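Local coordinates for protein mitochondrial enolase superfamily member 1 (Homo sapiens, PDB 4A35) that dehydrates L-fuconate to 2-keto-3-deoxy-L-fuconate in L-fucose breakdown, using a magnesium ion to stabilise the enediolate intermediate, at residues Met29-Val41 and Cys53-Val67. Residues are numbered along the deposited sequence; the frame is centred on the assembly and turned at random.
Sequences MHTDPDYSAAYVV and CGITFTLGKGTEVVV. With EDO (1,2-ethanediol), chain F.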
ATOM      1  N   MET A  29       8.485 -12.206 -12.092  1.00 17.72           N
ATOM      2  CA  MET A  29       8.479 -10.817 -11.647  1.00 17.74           C
ATOM      3  C   MET A  29       9.744 -10.456 -10.831  1.00 23.21           C
ATOM      4  O   MET A  29      10.359  -9.400 -11.078  1.00 19.92           O
ATOM      5  CB  MET A  29       7.188 -10.553 -10.836  1.00 19.03           C
ATOM      6  CG  MET A  29       6.981  -9.081 -10.493  1.00 21.64           C
ATOM      7  SD  MET A  29       6.636  -8.013 -11.938  1.00 24.12           S
ATOM      8  CE  MET A  29       4.813  -8.210 -12.036  1.00 21.59           C
ATOM      9  N   HIS A  30      10.062 -11.267  -9.829  1.00 19.69           N
ATOM     10  CA  HIS A  30      11.238 -11.123  -8.939  1.00 19.69           C
ATOM     11  C   HIS A  30      12.318 -12.127  -9.433  1.00 22.21           C
ATOM     12  O   HIS A  30      12.270 -13.311  -9.124  1.00 22.06           O
ATOM     13  CB  HIS A  30      10.818 -11.377  -7.480  1.00 19.25           C
ATOM     14  CG  HIS A  30       9.488 -10.753  -7.156  1.00 21.44           C
ATOM     15  ND1 HIS A  30       8.311 -11.488  -7.233  1.00 23.47           N
ATOM     16  CD2 HIS A  30       9.182  -9.467  -6.869  1.00 21.23           C
ATOM     17  CE1 HIS A  30       7.328 -10.649  -6.905  1.00 22.08           C
ATOM     18  NE2 HIS A  30       7.790  -9.414  -6.697  1.00 21.79           N
ATOM     19  N   THR A  31      13.168 -11.668 -10.322  1.00 18.61           N
ATOM     20  CA  THR A  31      14.097 -12.552 -11.020  1.00 20.57           C
ATOM     21  C   THR A  31      15.407 -12.812 -10.234  1.00 23.59           C
ATOM     22  O   THR A  31      16.209 -13.622 -10.691  1.00 24.85           O
ATOM     23  CB  THR A  31      14.427 -12.004 -12.432  1.00 26.57           C
ATOM     24  OG1 THR A  31      15.349 -10.926 -12.303  1.00 26.35           O
ATOM     25  CG2 THR A  31      13.160 -11.625 -13.274  1.00 26.68           C
ATOM     26  N   ASP A  32      15.675 -12.076  -9.116  1.00 20.53           N
ATOM     27  CA  ASP A  32      16.971 -12.216  -8.397  1.00 20.22           C
ATOM     28  C   ASP A  32      16.814 -11.929  -6.871  1.00 22.93           C
ATOM     29  O   ASP A  32      17.552 -11.091  -6.306  1.00 22.21           O
ATOM     30  CB  ASP A  32      17.967 -11.194  -9.032  1.00 23.32           C
ATOM     31  CG  ASP A  32      17.648  -9.693  -8.879  1.00 32.76           C
ATOM     32  OD1 ASP A  32      16.465  -9.336  -8.481  1.00 26.62           O
ATOM     33  OD2 ASP A  32      18.573  -8.866  -9.089  1.00 39.47           O
ATOM     34  N   PRO A  33      15.862 -12.582  -6.172  1.00 20.40           N
ATOM     35  CA  PRO A  33      15.629 -12.180  -4.779  1.00 19.31           C
ATOM     36  C   PRO A  33      16.746 -12.667  -3.865  1.00 20.73           C
ATOM     37  O   PRO A  33      17.309 -13.731  -4.071  1.00 22.47           O
ATOM     38  CB  PRO A  33      14.306 -12.879  -4.437  1.00 20.97           C
ATOM     39  CG  PRO A  33      14.296 -14.102  -5.306  1.00 26.74           C
ATOM     40  CD  PRO A  33      14.850 -13.572  -6.611  1.00 21.57           C
ATOM     41  N   ASP A  34      17.003 -11.886  -2.812  1.00 17.57           N
ATOM     42  CA  ASP A  34      17.846 -12.250  -1.689  1.00 16.50           C
ATOM     43  C   ASP A  34      16.880 -12.312  -0.504  1.00 19.82           C
ATOM     44  O   ASP A  34      16.526 -11.273   0.080  1.00 20.12           O
ATOM     45  CB  ASP A  34      18.973 -11.212  -1.479  1.00 17.25           C
ATOM     46  CG  ASP A  34      20.038 -11.280  -2.555  1.00 21.62           C
ATOM     47  OD1 ASP A  34      20.442 -12.389  -2.903  1.00 23.09           O
ATOM     48  OD2 ASP A  34      20.479 -10.191  -3.039  1.00 23.27           O
ATOM     49  N   TYR A  35      16.407 -13.509  -0.185  1.00 17.67           N
ATOM     50  CA  TYR A  35      15.457 -13.702   0.912  1.00 18.13           C
ATOM     51  C   TYR A  35      16.009 -13.070   2.180  1.00 19.76           C
ATOM     52  O   TYR A  35      17.097 -13.422   2.666  1.00 18.65           O
ATOM     53  CB  TYR A  35      15.217 -15.203   1.117  1.00 18.09           C
ATOM     54  CG  TYR A  35      14.352 -15.869   0.070  1.00 20.80           C
ATOM     55  CD1 TYR A  35      13.903 -15.169  -1.055  1.00 22.39           C
ATOM     56  CD2 TYR A  35      13.982 -17.205   0.197  1.00 22.84           C
ATOM     57  CE1 TYR A  35      13.096 -15.789  -2.027  1.00 21.86           C
ATOM     58  CE2 TYR A  35      13.149 -17.821  -0.746  1.00 23.81           C
ATOM     59  CZ  TYR A  35      12.673 -17.094  -1.831  1.00 24.95           C
ATOM     60  OH  TYR A  35      11.872 -17.705  -2.770  1.00 23.42           O
ATOM     61  N   SER A  36      15.235 -12.164   2.743  1.00 16.68           N
ATOM     62  CA  SER A  36      15.664 -11.366   3.884  1.00 17.04           C
ATOM     63  C   SER A  36      14.552 -11.138   4.893  1.00 20.43           C
ATOM     64  O   SER A  36      13.364 -11.383   4.603  1.00 18.86           O
ATOM     65  CB  SER A  36      16.155 -10.003   3.379  1.00 18.94           C
ATOM     66  OG  SER A  36      17.243 -10.188   2.493  1.00 18.01           O
ATOM     67  N   ALA A  37      14.937 -10.574   6.059  1.00 16.65           N
ATOM     68  CA  ALA A  37      13.945 -10.247   7.066  1.00 15.82           C
ATOM     69  C   ALA A  37      14.395  -9.111   7.953  1.00 19.33           C
ATOM     70  O   ALA A  37      15.604  -8.935   8.217  1.00 19.81           O
ATOM     71  CB  ALA A  37      13.680 -11.492   7.958  1.00 16.44           C
ATOM     72  N   ALA A  38      13.418  -8.330   8.420  1.00 14.73           N
ATOM     73  CA  ALA A  38      13.650  -7.389   9.535  1.00 14.70           C
ATOM     74  C   ALA A  38      13.374  -8.247  10.792  1.00 20.43           C
ATOM     75  O   ALA A  38      12.253  -8.765  10.955  1.00 21.66           O
ATOM     76  CB  ALA A  38      12.700  -6.191   9.434  1.00 15.05           C
ATOM     77  N   TYR A  39      14.408  -8.525  11.579  1.00 16.32           N
ATOM     78  CA  TYR A  39      14.282  -9.426  12.747  1.00 15.16           C
ATOM     79  C   TYR A  39      14.194  -8.608  13.995  1.00 20.25           C
ATOM     80  O   TYR A  39      15.136  -7.858  14.318  1.00 20.19           O
ATOM     81  CB  TYR A  39      15.481 -10.376  12.812  1.00 16.15           C
ATOM     82  CG  TYR A  39      15.399 -11.366  13.956  1.00 17.02           C
ATOM     83  CD1 TYR A  39      14.338 -12.279  14.040  1.00 20.37           C
ATOM     84  CD2 TYR A  39      16.404 -11.441  14.913  1.00 17.77           C
ATOM     85  CE1 TYR A  39      14.276 -13.224  15.058  1.00 21.69           C
ATOM     86  CE2 TYR A  39      16.338 -12.365  15.964  1.00 19.63           C
ATOM     87  CZ  TYR A  39      15.286 -13.283  16.007  1.00 20.16           C
ATOM     88  OH  TYR A  39      15.208 -14.223  17.008  1.00 21.51           O
ATOM     89  N   VAL A  40      13.056  -8.760  14.707  1.00 16.13           N
ATOM     90  CA  VAL A  40      12.741  -8.018  15.911  1.00 15.39           C
ATOM     91  C   VAL A  40      12.873  -8.894  17.150  1.00 20.90           C
ATOM     92  O   VAL A  40      12.318 -10.001  17.178  1.00 19.00           O
ATOM     93  CB  VAL A  40      11.292  -7.442  15.803  1.00 18.18           C
ATOM     94  CG1 VAL A  40      10.901  -6.694  17.092  1.00 17.85           C
ATOM     95  CG2 VAL A  40      11.139  -6.544  14.568  1.00 17.82           C
ATOM     96  N   VAL A  41      13.486  -8.349  18.208  1.00 20.23           N
ATOM     97  CA  VAL A  41      13.541  -9.020  19.503  1.00 18.86           C
ATOM     98  C   VAL A  41      13.079  -8.035  20.587  1.00 22.38           C
ATOM     99  O   VAL A  41      13.594  -6.916  20.710  1.00 21.37           O
ATOM    100  CB  VAL A  41      14.909  -9.665  19.829  1.00 20.10           C
ATOM    101  CG1 VAL A  41      14.905 -10.360  21.207  1.00 21.21           C
ATOM    102  CG2 VAL A  41      15.335 -10.633  18.731  1.00 19.12           C
ATOM    103  N   CYS A  53      10.316 -12.798  19.685  1.00 19.90           N
ATOM    104  CA  CYS A  53      10.990 -12.648  18.404  1.00 20.23           C
ATOM    105  C   CYS A  53       9.963 -12.440  17.286  1.00 20.68           C
ATOM    106  O   CYS A  53       8.917 -13.083  17.263  1.00 19.86           O
ATOM    107  CB  CYS A  53      11.885 -13.847  18.131  1.00 19.89           C
ATOM    108  SG  CYS A  53      13.023 -14.232  19.495  1.00 23.57           S
ATOM    109  N   GLY A  54      10.291 -11.584  16.346  1.00 17.09           N
ATOM    110  CA  GLY A  54       9.367 -11.300  15.260  1.00 18.37           C
ATOM    111  C   GLY A  54      10.127 -11.082  13.983  1.00 22.83           C
ATOM    112  O   GLY A  54      11.293 -10.662  13.997  1.00 21.13           O
ATOM    113  N   ILE A  55       9.459 -11.376  12.876  1.00 19.74           N
ATOM    114  CA  ILE A  55       9.993 -11.168  11.539  1.00 18.42           C
ATOM    115  C   ILE A  55       8.930 -10.606  10.604  1.00 19.01           C
ATOM    116  O   ILE A  55       7.714 -10.712  10.831  1.00 17.03           O
ATOM    117  CB  ILE A  55      10.544 -12.514  10.911  1.00 20.93           C
ATOM    118  CG1 ILE A  55       9.403 -13.586  10.771  1.00 19.25           C
ATOM    119  CG2 ILE A  55      11.820 -13.051  11.604  1.00 23.16           C
ATOM    120  CD1 ILE A  55       9.693 -14.783   9.801  1.00 24.27           C
ATOM    121  N   THR A  56       9.431 -10.015   9.526  1.00 17.29           N
ATOM    122  CA  THR A  56       8.711  -9.691   8.311  1.00 16.89           C
ATOM    123  C   THR A  56       9.667 -10.026   7.187  1.00 20.01           C
ATOM    124  O   THR A  56      10.862  -9.823   7.336  1.00 19.59           O
ATOM    125  CB  THR A  56       8.056  -8.324   8.228  1.00 19.33           C
ATOM    126  OG1 THR A  56       7.131  -8.407   7.113  1.00 18.14           O
ATOM    127  CG2 THR A  56       9.064  -7.182   7.992  1.00 14.01           C
ATOM    128  N   PHE A  57       9.147 -10.532   6.087  1.00 15.57           N
ATOM    129  CA  PHE A  57       9.971 -11.016   4.971  1.00 14.99           C
ATOM    130  C   PHE A  57      10.085 -10.006   3.819  1.00 17.41           C
ATOM    131  O   PHE A  57       9.093  -9.363   3.421  1.00 16.08           O
ATOM    132  CB  PHE A  57       9.325 -12.293   4.455  1.00 16.00           C
ATOM    133  CG  PHE A  57       9.862 -12.851   3.160  1.00 17.99           C
ATOM    134  CD1 PHE A  57      11.194 -13.276   3.061  1.00 19.68           C
ATOM    135  CD2 PHE A  57       9.048 -12.931   2.029  1.00 18.25           C
ATOM    136  CE1 PHE A  57      11.686 -13.825   1.866  1.00 19.19           C
ATOM    137  CE2 PHE A  57       9.547 -13.458   0.821  1.00 20.92           C
ATOM    138  CZ  PHE A  57      10.872 -13.882   0.744  1.00 19.01           C
ATOM    139  N   THR A  58      11.290  -9.902   3.275  1.00 14.87           N
ATOM    140  CA  THR A  58      11.577  -9.032   2.128  1.00 15.12           C
ATOM    141  C   THR A  58      12.463  -9.798   1.125  1.00 17.79           C
ATOM    142  O   THR A  58      12.969 -10.874   1.438  1.00 18.54           O
ATOM    143  CB  THR A  58      12.241  -7.677   2.492  1.00 17.45           C
ATOM    144  OG1 THR A  58      13.629  -7.952   2.762  1.00 21.37           O
ATOM    145  CG2 THR A  58      11.533  -6.910   3.660  1.00 18.05           C
ATOM    146  N   LEU A  59      12.743  -9.142  -0.017  1.00 15.76           N
ATOM    147  CA  LEU A  59      13.592  -9.714  -1.051  1.00 16.08           C
ATOM    148  C   LEU A  59      15.015  -9.104  -1.079  1.00 18.46           C
ATOM    149  O   LEU A  59      15.749  -9.319  -2.039  1.00 18.20           O
ATOM    150  CB  LEU A  59      12.937  -9.557  -2.418  1.00 15.98           C
ATOM    151  CG  LEU A  59      11.565 -10.225  -2.580  1.00 18.60           C
ATOM    152  CD1 LEU A  59      11.120 -10.172  -4.058  1.00 17.69           C
ATOM    153  CD2 LEU A  59      11.570 -11.646  -2.005  1.00 17.56           C
ATOM    154  N   GLY A  60      15.420  -8.429  -0.017  1.00 16.71           N
ATOM    155  CA  GLY A  60      16.764  -7.896   0.072  1.00 18.13           C
ATOM    156  C   GLY A  60      16.767  -6.394   0.166  1.00 20.49           C
ATOM    157  O   GLY A  60      16.587  -5.844   1.262  1.00 18.11           O
ATOM    158  N   LYS A  61      16.938  -5.704  -0.985  1.00 17.47           N
ATOM    159  CA  LYS A  61      16.893  -4.259  -0.958  0.99 18.06           C
ATOM    160  C   LYS A  61      15.529  -3.819  -0.392  1.00 18.84           C
ATOM    161  O   LYS A  61      14.510  -4.397  -0.720  1.00 18.88           O
ATOM    162  CB  LYS A  61      17.098  -3.665  -2.369  0.99 19.40           C
ATOM    163  CG  LYS A  61      18.519  -3.894  -2.917  0.99 26.34           C
ATOM    164  CD  LYS A  61      18.520  -3.425  -4.344  1.00 32.96           C
ATOM    165  CE  LYS A  61      19.749  -3.738  -5.136  1.00 55.74           C
ATOM    166  NZ  LYS A  61      19.493  -4.886  -6.042  1.00 62.86           N
ATOM    167  N   GLY A  62      15.559  -2.841   0.485  1.00 17.61           N
ATOM    168  CA  GLY A  62      14.354  -2.305   1.123  1.00 17.00           C
ATOM    169  C   GLY A  62      14.174  -2.794   2.527  1.00 17.71           C
ATOM    170  O   GLY A  62      13.386  -2.219   3.277  1.00 17.37           O
ATOM    171  N   THR A  63      14.969  -3.816   2.949  1.00 15.98           N
ATOM    172  CA  THR A  63      14.873  -4.316   4.324  1.00 15.94           C
ATOM    173  C   THR A  63      15.236  -3.184   5.305  1.00 17.48           C
ATOM    174  O   THR A  63      14.594  -3.079   6.347  1.00 17.07           O
ATOM    175  CB  THR A  63      15.794  -5.556   4.570  1.00 17.87           C
ATOM    176  OG1 THR A  63      15.485  -6.598   3.605  1.00 16.89           O
ATOM    177  CG2 THR A  63      15.566  -6.133   5.976  1.00 18.26           C
ATOM    178  N   GLU A  64      16.244  -2.346   4.948  1.00 15.49           N
ATOM    179  CA  GLU A  64      16.662  -1.215   5.794  1.00 15.35           C
ATOM    180  C   GLU A  64      15.477  -0.196   5.973  1.00 17.88           C
ATOM    181  O   GLU A  64      15.388   0.467   7.009  1.00 17.33           O
ATOM    182  CB  GLU A  64      17.932  -0.551   5.231  1.00 16.66           C
ATOM    183  CG  GLU A  64      17.726   0.373   4.023  1.00 17.78           C
ATOM    184  CD  GLU A  64      17.512  -0.265   2.664  1.00 19.67           C
ATOM    185  OE1 GLU A  64      17.260  -1.490   2.591  1.00 17.82           O
ATOM    186  OE2 GLU A  64      17.447   0.503   1.668  1.00 19.81           O
ATOM    187  N   VAL A  65      14.590  -0.054   4.949  1.00 15.09           N
ATOM    188  CA  VAL A  65      13.425   0.850   5.037  1.00 14.66           C
ATOM    189  C   VAL A  65      12.413   0.305   6.085  1.00 18.56           C
ATOM    190  O   VAL A  65      11.835   1.065   6.917  1.00 16.28           O
ATOM    191  CB  VAL A  65      12.794   1.089   3.627  1.00 16.79           C
ATOM    192  CG1 VAL A  65      11.650   2.085   3.723  1.00 14.58           C
ATOM    193  CG2 VAL A  65      13.842   1.550   2.605  1.00 18.37           C
ATOM    194  N   VAL A  66      12.184  -1.013   6.043  1.00 14.81           N
ATOM    195  CA  VAL A  66      11.330  -1.733   7.016  1.00 15.89           C
ATOM    196  C   VAL A  66      11.919  -1.549   8.446  1.00 16.18           C
ATOM    197  O   VAL A  66      11.184  -1.196   9.389  1.00 14.38           O
ATOM    198  CB  VAL A  66      11.135  -3.224   6.625  1.00 17.77           C
ATOM    199  CG1 VAL A  66      10.340  -3.963   7.686  1.00 16.71           C
ATOM    200  CG2 VAL A  66      10.458  -3.352   5.243  1.00 17.86           C
ATOM    201  N   VAL A  67      13.244  -1.791   8.614  1.00 17.17           N
ATOM    202  CA  VAL A  67      13.945  -1.585   9.889  1.00 18.16           C
ATOM    203  C   VAL A  67      13.657  -0.146  10.398  1.00 19.42           C
ATOM    204  O   VAL A  67      13.281   0.030  11.551  1.00 17.40           O
ATOM    205  CB  VAL A  67      15.475  -1.895   9.764  1.00 19.75           C
ATOM    206  CG1 VAL A  67      16.245  -1.387  10.992  1.00 19.93           C
ATOM    207  CG2 VAL A  67      15.686  -3.399   9.577  1.00 18.96           C
TER
HETATM  208  C1  EDO F1449      23.828 -10.890  -3.539  1.00 33.84           C
HETATM  209  O1  EDO F1449      22.906  -9.856  -3.802  1.00 33.66           O
HETATM  210  C2  EDO F1449      25.160 -10.442  -4.151  1.00 38.61           C
HETATM  211  O2  EDO F1449      25.519  -9.204  -3.525  1.00 43.69           O
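Phe57 turns the edge of its ring to the face of Tyr35, the planes at 84° and CZ of Phe57 3.8 Å from CD1 of Tyr35. On the sheet face that carries Phe57, Tyr39 has its CG anti to the backbone N (chi1 -178°), which lays the ring over the neighbouring strand: CG2 of Ile55 meets the ring edge 3.6 Å from CD1 of Tyr39, and CB of Cys53 lies 3.9 Å from CE1 of Tyr39. With alanine in place of this tyrosine, Ile55 and Cys53 would probably lose their apolar cover, and the backbone N of Met419 its hydroxyl partner. On the other face the small Ala38 lets helix 63-73 pack close, CB of Ala38 coming 3.7 Å from CG1 of Val66. Between these two layers of side chains runs an antiparallel hairpin, part of the three-stranded sheet of the enolase-type N-terminal domain; Val40 N gives a nearly straight bond to Gly54 O (2.7 Å, 173°). Where the hairpin passes into the helix, Thr63 doubly grips Gly60 O through N and OG1, fixing the type II turn from Gly60 to Thr63; at Gly60 a side chain would jam against the preceding carbonyl O and crowd CB of Asp34. Beyond the sheet, Leu59 sets CD1 3.5 Å from CD2 of His30, whose NE2 bonds Arg103 of the second subunit, and Tyr35 probably binds substrate, as in relatives.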